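Side-chain contacts in acetyltransferase (Escherichia coli, PDB 7BYY), which probably transfers the acetyl group of acetyl-CoA to the amino group of glycyl-tRNA, acting as the GNAT-family toxin of a toxin-antitoxin system: residues D117-F122 with N148-L153; S84-G89 with G154-S159. The protein carries 1 engineered substitution. All blocks are in the same frame, centred on the assembly; numbering follows the deposited sequence.

Contact 1. Residues D117-F122 with N148-L153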
ATOM      1  N   ASP A 117      20.228  -2.164 -10.348  1.00 44.86           N
ATOM      2  CA  ASP A 117      20.521  -2.082  -8.921  1.00 43.04           C
ATOM      3  C   ASP A 117      19.430  -1.321  -8.179  1.00 45.74           C
ATOM      4  O   ASP A 117      19.063  -1.680  -7.054  1.00 45.01           O
ATOM      5  CB  ASP A 117      21.880  -1.420  -8.705  1.00 43.77           C
ATOM      6  CG  ASP A 117      23.029  -2.287  -9.167  1.00 47.08           C
ATOM      7  OD1 ASP A 117      22.791  -3.471  -9.494  1.00 48.31           O
ATOM      8  OD2 ASP A 117      24.171  -1.787  -9.205  1.00 49.59           O
ATOM      9  N   LEU A 118      18.893  -0.268  -8.801  1.00 48.37           N
ATOM     10  CA  LEU A 118      17.781   0.455  -8.200  1.00 45.85           C
ATOM     11  C   LEU A 118      16.503  -0.368  -8.211  1.00 44.25           C
ATOM     12  O   LEU A 118      15.690  -0.258  -7.285  1.00 46.18           O
ATOM     13  CB  LEU A 118      17.558   1.778  -8.928  1.00 46.03           C
ATOM     14  CG  LEU A 118      17.859   3.008  -8.076  1.00 45.76           C
ATOM     15  CD1 LEU A 118      17.741   4.266  -8.901  1.00 45.35           C
ATOM     16  CD2 LEU A 118      16.957   3.065  -6.849  1.00 43.83           C
ATOM     17  N   LEU A 119      16.302  -1.187  -9.245  1.00 37.90           N
ATOM     18  CA  LEU A 119      15.091  -1.996  -9.304  1.00 36.38           C
ATOM     19  C   LEU A 119      15.109  -3.100  -8.255  1.00 39.88           C
ATOM     20  O   LEU A 119      14.073  -3.408  -7.655  1.00 39.29           O
ATOM     21  CB  LEU A 119      14.918  -2.587 -10.700  1.00 29.90           C
ATOM     22  CG  LEU A 119      13.503  -3.091 -10.983  1.00 30.00           C
ATOM     23  CD1 LEU A 119      12.539  -1.926 -11.150  1.00 29.55           C
ATOM     24  CD2 LEU A 119      13.485  -3.984 -12.204  1.00 31.34           C
ATOM     25  N   CYS A 120      16.272  -3.708  -8.019  1.00 44.73           N
ATOM     26  CA  CYS A 120      16.346  -4.738  -6.990  1.00 50.34           C
ATOM     27  C   CYS A 120      16.251  -4.136  -5.594  1.00 52.40           C
ATOM     28  O   CYS A 120      15.711  -4.775  -4.683  1.00 53.02           O
ATOM     29  CB  CYS A 120      17.629  -5.555  -7.145  1.00 56.99           C
ATOM     30  SG  CYS A 120      17.396  -7.107  -8.061  1.00 63.75           S
ATOM     31  N   ASP A 121      16.753  -2.913  -5.404  1.00 56.33           N
ATOM     32  CA  ASP A 121      16.528  -2.232  -4.134  1.00 57.34           C
ATOM     33  C   ASP A 121      15.069  -1.826  -3.982  1.00 53.76           C
ATOM     34  O   ASP A 121      14.547  -1.790  -2.861  1.00 53.86           O
ATOM     35  CB  ASP A 121      17.441  -1.011  -4.012  1.00 62.51           C
ATOM     36  CG  ASP A 121      18.885  -1.389  -3.732  1.00 68.79           C
ATOM     37  OD1 ASP A 121      19.793  -0.731  -4.284  1.00 70.96           O
ATOM     38  OD2 ASP A 121      19.111  -2.350  -2.964  1.00 71.29           O
ATOM     39  N   PHE A 122      14.396  -1.526  -5.094  1.00 48.08           N
ATOM     40  CA  PHE A 122      12.966  -1.248  -5.042  1.00 42.04           C
ATOM     41  C   PHE A 122      12.169  -2.524  -4.797  1.00 41.17           C
ATOM     42  O   PHE A 122      11.162  -2.504  -4.080  1.00 39.73           O
ATOM     43  CB  PHE A 122      12.525  -0.572  -6.340  1.00 39.72           C
ATOM     44  CG  PHE A 122      11.038  -0.505  -6.516  1.00 37.61           C
ATOM     45  CD1 PHE A 122      10.278   0.378  -5.765  1.00 38.11           C
ATOM     46  CD2 PHE A 122      10.399  -1.320  -7.437  1.00 33.94           C
ATOM     47  CE1 PHE A 122       8.907   0.443  -5.927  1.00 38.45           C
ATOM     48  CE2 PHE A 122       9.031  -1.261  -7.602  1.00 33.97           C
ATOM     49  CZ  PHE A 122       8.284  -0.377  -6.849  1.00 37.00           C
ATOM     50  N   ASN A 148      11.967  -2.250 -23.041  1.00 63.17           N
ATOM     51  CA  ASN A 148      12.816  -3.436 -23.063  1.00 65.55           C
ATOM     52  C   ASN A 148      13.484  -3.673 -21.716  1.00 63.10           C
ATOM     53  O   ASN A 148      13.742  -4.824 -21.350  1.00 64.70           O
ATOM     54  CB  ASN A 148      13.864  -3.310 -24.168  1.00 68.42           C
ATOM     55  CG  ASN A 148      13.431  -3.986 -25.453  1.00 73.15           C
ATOM     56  OD1 ASN A 148      13.144  -3.323 -26.451  1.00 75.79           O
ATOM     57  ND2 ASN A 148      13.375  -5.315 -25.434  1.00 74.73           N
ATOM     58  N   PHE A 149      13.763  -2.608 -20.964  1.00 56.63           N
ATOM     59  CA  PHE A 149      14.392  -2.763 -19.658  1.00 51.70           C
ATOM     60  C   PHE A 149      13.478  -3.511 -18.692  1.00 49.24           C
ATOM     61  O   PHE A 149      13.850  -4.559 -18.150  1.00 47.77           O
ATOM     62  CB  PHE A 149      14.776  -1.393 -19.094  1.00 49.06           C
ATOM     63  CG  PHE A 149      15.230  -1.431 -17.665  1.00 46.05           C
ATOM     64  CD1 PHE A 149      16.466  -1.959 -17.332  1.00 44.20           C
ATOM     65  CD2 PHE A 149      14.422  -0.938 -16.653  1.00 45.81           C
ATOM     66  CE1 PHE A 149      16.888  -1.996 -16.014  1.00 40.59           C
ATOM     67  CE2 PHE A 149      14.837  -0.973 -15.333  1.00 42.16           C
ATOM     68  CZ  PHE A 149      16.072  -1.502 -15.015  1.00 39.59           C
ATOM     69  N   TYR A 150      12.269  -2.985 -18.465  1.00 46.14           N
ATOM     70  CA  TYR A 150      11.349  -3.635 -17.536  1.00 44.37           C
ATOM     71  C   TYR A 150      10.925  -5.007 -18.051  1.00 46.52           C
ATOM     72  O   TYR A 150      10.742  -5.942 -17.263  1.00 44.89           O
ATOM     73  CB  TYR A 150      10.128  -2.745 -17.289  1.00 43.35           C
ATOM     74  CG  TYR A 150      10.452  -1.396 -16.673  1.00 43.95           C
ATOM     75  CD1 TYR A 150      10.883  -1.293 -15.352  1.00 43.06           C
ATOM     76  CD2 TYR A 150      10.325  -0.227 -17.413  1.00 44.56           C
ATOM     77  CE1 TYR A 150      11.178  -0.057 -14.789  1.00 42.91           C
ATOM     78  CE2 TYR A 150      10.618   1.008 -16.862  1.00 44.29           C
ATOM     79  CZ  TYR A 150      11.044   1.092 -15.552  1.00 44.34           C
ATOM     80  OH  TYR A 150      11.333   2.328 -15.012  1.00 41.58           O
ATOM     81  N   ALA A 151      10.771  -5.148 -19.371  1.00 50.05           N
ATOM     82  CA  ALA A 151      10.453  -6.454 -19.938  1.00 50.86           C
ATOM     83  C   ALA A 151      11.583  -7.445 -19.707  1.00 53.67           C
ATOM     84  O   ALA A 151      11.331  -8.639 -19.502  1.00 54.04           O
ATOM     85  CB  ALA A 151      10.160  -6.331 -21.433  1.00 49.70           C
ATOM     86  N   ARG A 152      12.828  -6.969 -19.719  1.00 55.75           N
ATOM     87  CA  ARG A 152      13.968  -7.847 -19.499  1.00 56.70           C
ATOM     88  C   ARG A 152      14.092  -8.310 -18.056  1.00 54.53           C
ATOM     89  O   ARG A 152      14.921  -9.181 -17.775  1.00 55.94           O
ATOM     90  CB  ARG A 152      15.264  -7.157 -19.934  1.00 55.37           C
ATOM     91  CG  ARG A 152      15.625  -7.419 -21.385  1.00 57.60           C
ATOM     92  CD  ARG A 152      17.054  -7.018 -21.695  1.00 60.19           C
ATOM     93  NE  ARG A 152      17.168  -5.599 -22.016  1.00 60.36           N
ATOM     94  CZ  ARG A 152      17.577  -4.672 -21.157  1.00 58.61           C
ATOM     95  NH1 ARG A 152      17.913  -5.017 -19.921  1.00 58.39           N
ATOM     96  NH2 ARG A 152      17.651  -3.402 -21.535  1.00 56.99           N
ATOM     97  N   LEU A 153      13.295  -7.764 -17.139  1.00 48.71           N
ATOM     98  CA  LEU A 153      13.378  -8.130 -15.732  1.00 43.12           C
ATOM     99  C   LEU A 153      12.032  -8.600 -15.188  1.00 42.97           C
ATOM    100  O   LEU A 153      11.775  -8.506 -13.986  1.00 45.52           O
ATOM    101  CB  LEU A 153      13.925  -6.968 -14.905  1.00 36.97           C
ATOM    102  CG  LEU A 153      15.221  -6.369 -15.457  1.00 38.13           C
ATOM    103  CD1 LEU A 153      15.378  -4.931 -15.025  1.00 35.94           C
ATOM    104  CD2 LEU A 153      16.427  -7.189 -15.029  1.00 40.34           C
TER
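The phenol ring of Tyr150 meets Leu119 at its edge: Leu119 CD1 lies near the ring plane, 4.3 Å from Tyr150 CE1. One face of that ring is covered from its own helix, where Phe149 CD2 stands 3.7 Å above the plane and over the centre. The Phe149 ring in turn carries Leu153 CD1 on one face, offset toward the rim. Phe149 thus backs Tyr150 and Leu153, and these two receive the end of Leu119, which reaches them with CG anti to the backbone N (chi1 -163°) and its two methyls divided between them. While CD1 goes to the tyrosine edge, Leu119 CD2 lies 3.5 Å from Leu153 CD1 and 4.0 Å from Leu153 CB, the two leucine side chains running obliquely past each other. The contact is wholly apolar, largely buried and small in area, carried by Leu119, Tyr150 and Leu153; the nearest CA atoms, of Leu119 and Leu153, are 9.0 Å apart. Tyr150 also packs on Leu100 and Leu103 of strand 94-105 and on Leu140 and Ala142 of strand 137-142. Helix 114-132 joins these two neighbouring parallel strands as a beta-alpha-beta crossover, and the short helix 147-151 follows the second of them. Such a crossover, with a further helix over the sheet, is characteristic of the GNAT acetyltransferase fold; here the three residues join the two helices.

Contact 2. Residues S84-G89 with G154-S159; sequences SGVLQG and GFVQLS
Gln157 NE2 donates a hydrogen bond to the carbonyl oxygen of Ser159, 2.7 Å from NE2 to Ser159 O and nearly straight (N-H...O 171°). Its extended side chain slants forward along the segment to reach the carbonyl two residues on, and the accepting oxygen lies in the plane of the Gln157 amide, whereas the donor sits well above the Ser159 carbonyl plane. The bond tethers the residues just after strand 156-157, which is outermost within this chain at one end of the mixed sheet of the GNAT fold. This strand runs antiparallel to strand 168-173, through backbone bonds of Val156 with Phe171 and of Leu158 with Pro169, and Gln157 points away from the loop 84-89.

Val156 points at that loop, and Leu158 brings its end round to it; between them they receive Val86. The loop, which links strands 67-79 and 94-105, turns just before Val86 at Gly85, whose positive phi (103°) would press a beta carbon against the carbonyl oxygen of Ser84. Val86 then presents both methyls. Val86 CG1 lies 3.7 Å from Val156 CG1, the two valines meeting tip to tip, and Val86 CG2 is 3.9 Å from the same Val156 methyl, which therefore touches both prongs of the fork. Leu158 comes in at about a right angle to Val86, from just beyond the strand's C-terminal end. Val86 also rests on Phe171, so the loop packs against strand 168-173 as well as the end of the sheet at 156-159. Between the two segments, loop and sheet meet at the surface by van der Waals packing alone. With CG1 of Val86 anti to its backbone nitrogen (chi1 -177°), CG2 is turned to Leu158, where Val86 CG2 and Leu158 CD2 are 3.7 Å apart.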
ATOM      1  N   SER A  84      -6.294  -9.245 -16.540  1.00 80.32           N
ATOM      2  CA  SER A  84      -6.714 -10.555 -17.034  1.00 83.87           C
ATOM      3  C   SER A  84      -5.814 -11.032 -18.167  1.00 86.28           C
ATOM      4  O   SER A  84      -5.600 -10.320 -19.153  1.00 85.95           O
ATOM      5  CB  SER A  84      -8.167 -10.491 -17.518  1.00 87.44           C
ATOM      6  OG  SER A  84      -8.246 -10.111 -18.884  1.00 90.38           O
ATOM      7  N   GLY A  85      -5.301 -12.250 -18.023  1.00 88.50           N
ATOM      8  CA  GLY A  85      -4.234 -12.749 -18.857  1.00 91.23           C
ATOM      9  C   GLY A  85      -2.876 -12.747 -18.188  1.00 91.45           C
ATOM     10  O   GLY A  85      -1.941 -13.359 -18.719  1.00 92.36           O
ATOM     11  N   VAL A  86      -2.742 -12.082 -17.034  1.00 90.61           N
ATOM     12  CA  VAL A  86      -1.501 -12.051 -16.268  1.00 87.53           C
ATOM     13  C   VAL A  86      -1.699 -12.597 -14.858  1.00 87.45           C
ATOM     14  O   VAL A  86      -0.913 -13.425 -14.385  1.00 87.32           O
ATOM     15  CB  VAL A  86      -0.902 -10.626 -16.220  1.00 83.96           C
ATOM     16  CG1 VAL A  86       0.427 -10.641 -15.479  1.00 82.14           C
ATOM     17  CG2 VAL A  86      -0.723 -10.076 -17.626  1.00 83.21           C
ATOM     18  N   LEU A  87      -2.734 -12.133 -14.160  1.00 88.75           N
ATOM     19  CA  LEU A  87      -3.043 -12.641 -12.823  1.00 90.40           C
ATOM     20  C   LEU A  87      -3.970 -13.838 -12.987  1.00 96.79           C
ATOM     21  O   LEU A  87      -5.153 -13.679 -13.291  1.00 99.74           O
ATOM     22  CB  LEU A  87      -3.677 -11.564 -11.952  1.00 87.03           C
ATOM     23  CG  LEU A  87      -2.717 -10.831 -11.012  1.00 83.67           C
ATOM     24  CD1 LEU A  87      -3.469  -9.847 -10.135  1.00 82.20           C
ATOM     25  CD2 LEU A  87      -1.916 -11.812 -10.158  1.00 82.84           C
ATOM     26  N   GLN A  88      -3.440 -15.039 -12.785  1.00 99.08           N
ATOM     27  CA  GLN A  88      -4.223 -16.235 -13.040  1.00102.56           C
ATOM     28  C   GLN A  88      -5.002 -16.628 -11.794  1.00100.98           C
ATOM     29  O   GLN A  88      -4.647 -16.279 -10.661  1.00 98.75           O
ATOM     30  CB  GLN A  88      -3.319 -17.386 -13.459  1.00105.89           C
ATOM     31  CG  GLN A  88      -2.338 -17.095 -14.610  1.00108.59           C
ATOM     32  CD  GLN A  88      -2.924 -16.366 -15.820  1.00112.10           C
ATOM     33  OE1 GLN A  88      -3.370 -15.215 -15.749  1.00111.84           O
ATOM     34  NE2 GLN A  88      -2.906 -17.049 -16.953  1.00115.39           N
ATOM     35  N   GLY A  89      -6.067 -17.384 -12.018  1.00 99.90           N
ATOM     36  CA  GLY A  89      -6.907 -17.804 -10.919  1.00 97.56           C
ATOM     37  C   GLY A  89      -7.954 -16.767 -10.594  1.00 94.68           C
ATOM     38  O   GLY A  89      -8.038 -15.697 -11.202  1.00 93.77           O
ATOM     39  N   GLY A 154      11.158  -9.105 -16.064  1.00 39.80           N
ATOM     40  CA  GLY A 154       9.961  -9.824 -15.660  1.00 42.01           C
ATOM     41  C   GLY A 154       8.661  -9.177 -16.099  1.00 43.48           C
ATOM     42  O   GLY A 154       7.655  -9.875 -16.266  1.00 44.53           O
ATOM     43  N   PHE A 155       8.657  -7.857 -16.273  1.00 42.41           N
ATOM     44  CA  PHE A 155       7.412  -7.150 -16.557  1.00 40.84           C
ATOM     45  C   PHE A 155       6.836  -7.579 -17.901  1.00 40.31           C
ATOM     46  O   PHE A 155       7.556  -7.684 -18.898  1.00 41.53           O
ATOM     47  CB  PHE A 155       7.644  -5.641 -16.534  1.00 39.69           C
ATOM     48  CG  PHE A 155       7.795  -5.069 -15.153  1.00 39.06           C
ATOM     49  CD1 PHE A 155       9.035  -5.029 -14.538  1.00 39.06           C
ATOM     50  CD2 PHE A 155       6.699  -4.566 -14.472  1.00 39.37           C
ATOM     51  CE1 PHE A 155       9.179  -4.498 -13.270  1.00 39.16           C
ATOM     52  CE2 PHE A 155       6.834  -4.035 -13.202  1.00 37.15           C
ATOM     53  CZ  PHE A 155       8.077  -3.999 -12.600  1.00 37.48           C
ATOM     54  N   VAL A 156       5.531  -7.835 -17.920  1.00 40.99           N
ATOM     55  CA  VAL A 156       4.804  -8.202 -19.131  1.00 44.52           C
ATOM     56  C   VAL A 156       3.948  -7.014 -19.553  1.00 47.51           C
ATOM     57  O   VAL A 156       3.247  -6.418 -18.725  1.00 47.77           O
ATOM     58  CB  VAL A 156       3.945  -9.463 -18.916  1.00 44.52           C
ATOM     59  CG1 VAL A 156       3.150  -9.361 -17.624  1.00 42.91           C
ATOM     60  CG2 VAL A 156       3.011  -9.679 -20.094  1.00 46.97           C
ATOM     61  N   GLN A 157       4.020  -6.660 -20.833  1.00 48.85           N
ATOM     62  CA  GLN A 157       3.249  -5.531 -21.331  1.00 47.05           C
ATOM     63  C   GLN A 157       1.779  -5.911 -21.466  1.00 47.01           C
ATOM     64  O   GLN A 157       1.441  -6.993 -21.951  1.00 48.96           O
ATOM     65  CB  GLN A 157       3.802  -5.061 -22.676  1.00 47.19           C
ATOM     66  CG  GLN A 157       3.153  -3.793 -23.197  1.00 50.26           C
ATOM     67  CD  GLN A 157       3.899  -3.195 -24.370  1.00 52.49           C
ATOM     68  OE1 GLN A 157       5.069  -3.506 -24.601  1.00 52.34           O
ATOM     69  NE2 GLN A 157       3.221  -2.337 -25.127  1.00 54.57           N
ATOM     70  N   LEU A 158       0.902  -5.009 -21.031  1.00 46.36           N
ATOM     71  CA  LEU A 158      -0.532  -5.265 -21.036  1.00 48.78           C
ATOM     72  C   LEU A 158      -1.237  -4.738 -22.278  1.00 53.69           C
ATOM     73  O   LEU A 158      -2.287  -5.272 -22.651  1.00 55.18           O
ATOM     74  CB  LEU A 158      -1.182  -4.648 -19.791  1.00 47.93           C
ATOM     75  CG  LEU A 158      -0.621  -5.140 -18.453  1.00 47.10           C
ATOM     76  CD1 LEU A 158      -0.819  -4.095 -17.360  1.00 45.13           C
ATOM     77  CD2 LEU A 158      -1.258  -6.465 -18.057  1.00 47.26           C
ATOM     78  N   SER A 159      -0.686  -3.717 -22.930  1.00 54.59           N
ATOM     79  CA  SER A 159      -1.325  -3.124 -24.095  1.00 57.18           C
ATOM     80  C   SER A 159      -0.282  -2.350 -24.887  1.00 59.28           C
ATOM     81  O   SER A 159       0.727  -1.903 -24.338  1.00 57.09           O
ATOM     82  CB  SER A 159      -2.484  -2.205 -23.686  1.00 56.46           C
ATOM     83  OG  SER A 159      -3.169  -1.698 -24.817  1.00 61.62           O
TER

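In the fold
Contact 1 packs two helices over the middle of the sheet, whereas contact 2 holds a surface loop to its margin; their centres are about 17 Å apart. The chain passes directly from one to the other after Leu153, and a probable hydrogen bond spans the turn, with Tyr150 O 3.0 Å from Phe155 N. Tyr150 of contact 1 and Phe155, which leads into contact 2, both pack on Leu140 of strand 137-142. In GNAT enzymes acetyl-CoA typically binds in the cleft where the strands equivalent to 94-105 and 137-142 splay apart; contact 1 therefore probably lies close to the cofactor cleft, contact 2 farther out, beyond strand 168-173.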